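Endoglucanase A (Clostridium longisporum, PDB 6Q1I) hydrolyses internal beta-1,4-glucosidic linkages in cellulose derivatives, barley beta-glucan and lichenan, and also degrades xylan, through its family 5 glycoside hydrolase catalytic domain. Local coordinates at residues 229-234 and 271-276. Sequence-based numbering, arbitrary orientation.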
# COMPACT_ATOMS: atom_id res chain seq x y z
N VAL A 229 4.99 -13.10 7.98
CA VAL A 229 3.83 -12.47 7.36
C VAL A 229 3.47 -11.20 8.14
O VAL A 229 3.57 -11.15 9.37
CB VAL A 229 2.64 -13.44 7.32
CG1 VAL A 229 1.34 -12.73 6.94
CG2 VAL A 229 2.95 -14.60 6.37
N ILE A 230 3.01 -10.19 7.40
CA ILE A 230 2.48 -8.95 7.95
C ILE A 230 1.08 -8.75 7.36
O ILE A 230 0.89 -8.92 6.15
CB ILE A 230 3.37 -7.76 7.53
CG1 ILE A 230 4.82 -7.94 8.00
CG2 ILE A 230 2.78 -6.44 8.05
CD1 ILE A 230 5.80 -6.97 7.34
N ALA A 231 0.12 -8.38 8.19
CA ALA A 231 -1.20 -8.02 7.68
C ALA A 231 -1.17 -6.60 7.11
O ALA A 231 -0.56 -5.70 7.69
CB ALA A 231 -2.23 -8.09 8.80
N SER A 232 -1.88 -6.39 5.99
CA SER A 232 -2.03 -5.09 5.35
C SER A 232 -3.48 -4.64 5.44
O SER A 232 -4.38 -5.34 4.98
CB SER A 232 -1.63 -5.19 3.87
OG SER A 232 -1.94 -3.99 3.18
N VAL A 233 -3.70 -3.44 5.98
CA VAL A 233 -4.99 -2.76 5.88
C VAL A 233 -4.75 -1.34 5.38
O VAL A 233 -3.66 -0.78 5.53
CB VAL A 233 -5.80 -2.75 7.20
CG1 VAL A 233 -6.14 -4.16 7.64
CG2 VAL A 233 -5.06 -2.01 8.30
N HIS A 234 -5.79 -0.78 4.77
CA HIS A 234 -5.83 0.62 4.37
C HIS A 234 -6.92 1.28 5.20
O HIS A 234 -7.99 0.70 5.42
CB HIS A 234 -6.11 0.75 2.88
CG HIS A 234 -5.06 0.10 2.04
ND1 HIS A 234 -5.22 -0.13 0.69
CD2 HIS A 234 -3.85 -0.39 2.36
CE1 HIS A 234 -4.15 -0.74 0.22
NE2 HIS A 234 -3.30 -0.91 1.22
N ASN A 271 -4.61 -5.24 18.07
CA ASN A 271 -4.95 -6.36 18.94
C ASN A 271 -5.51 -7.53 18.14
O ASN A 271 -5.24 -8.69 18.47
CB ASN A 271 -5.91 -5.91 20.03
CG ASN A 271 -5.31 -4.84 20.96
OD1 ASN A 271 -4.10 -4.65 21.00
ND2 ASN A 271 -6.17 -4.15 21.69
N THR A 272 -6.27 -7.26 17.08
CA THR A 272 -6.80 -8.36 16.29
C THR A 272 -5.67 -9.10 15.60
O THR A 272 -5.59 -10.34 15.65
CB THR A 272 -7.81 -7.87 15.26
OG1 THR A 272 -8.92 -7.24 15.91
CG2 THR A 272 -8.33 -9.05 14.44
N PHE A 273 -4.77 -8.38 14.94
CA PHE A 273 -3.69 -9.06 14.24
C PHE A 273 -2.69 -9.69 15.20
O PHE A 273 -2.20 -10.79 14.93
CB PHE A 273 -3.07 -8.15 13.18
CG PHE A 273 -4.01 -7.87 12.04
CD1 PHE A 273 -4.42 -8.91 11.20
CD2 PHE A 273 -4.51 -6.60 11.81
CE1 PHE A 273 -5.31 -8.68 10.17
CE2 PHE A 273 -5.40 -6.37 10.76
CZ PHE A 273 -5.79 -7.40 9.95
N LYS A 274 -2.43 -9.06 16.36
CA LYS A 274 -1.58 -9.70 17.37
C LYS A 274 -2.19 -11.01 17.85
O LYS A 274 -1.48 -12.00 18.04
CB LYS A 274 -1.35 -8.75 18.54
CG LYS A 274 -0.12 -7.87 18.37
CD LYS A 274 0.25 -7.15 19.67
CE LYS A 274 1.65 -6.57 19.60
NZ LYS A 274 2.70 -7.62 19.72
N SER A 275 -3.51 -11.03 18.05
CA SER A 275 -4.17 -12.26 18.49
C SER A 275 -4.09 -13.36 17.45
O SER A 275 -4.25 -14.53 17.80
CB SER A 275 -5.63 -11.99 18.89
OG SER A 275 -6.49 -11.85 17.77
N LYS A 276 -3.80 -13.00 16.19
CA LYS A 276 -3.52 -13.92 15.10
C LYS A 276 -2.03 -14.18 14.88
O LYS A 276 -1.68 -14.95 13.98
CB LYS A 276 -4.13 -13.38 13.80
CG LYS A 276 -5.64 -13.37 13.79
CD LYS A 276 -6.20 -12.64 12.57
CE LYS A 276 -7.72 -12.65 12.55
NZ LYS A 276 -8.21 -13.91 11.95
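Phe273 reaches from helix 256-275 to Ala231 and Val233 on strand 229-234, the sixth strand of the closed parallel (beta/alpha)8 barrel, and carries the whole contact from the helix side. Its neighbour Thr272 faces helix 215-219 instead, touching Met218 and Asn219, and Lys276 sends NZ to the carbonyl oxygens of Asn219 and Phe221. At Phe273 the ring carbon CG stands anti to the carbonyl carbon (chi1 -68°), which sends the ring out from the helix to the barrel wall. The methyl of Ala231 sits over one face as a CH-pi contact: its CB lies 3.5 Å from the centroid of the Phe273 ring, 18° off the normal. It is displaced toward the rim, where CB is 3.4 Å from Phe273 CD1. Two residues along the strand, on the same side of it, Val233 approaches the far end of the ring at a slant, CG1 being 3.9 Å from Phe273 CE2. Phe221 packs edge-to-face with the same ring, and Val280 and Thr208, from the two strands flanking 229-234, also touch Phe273. Next to Val233, His234 ND1 shares a hydrogen bond with Gln160, a position changed in this structure that is the proton donor by similarity. Further along the helix, Ser275 OG donates to Thr272 O over 2.8 Å, with the hydroxyl tilted 25° from the carbonyl plane. Between 229-234 and 271-276 the helix meets the outer face of the strand through apolar and CH-pi contact alone; no hydrogen bond fixes a direction, and the methyl over the ring face and the slanting valine give the contact its shape.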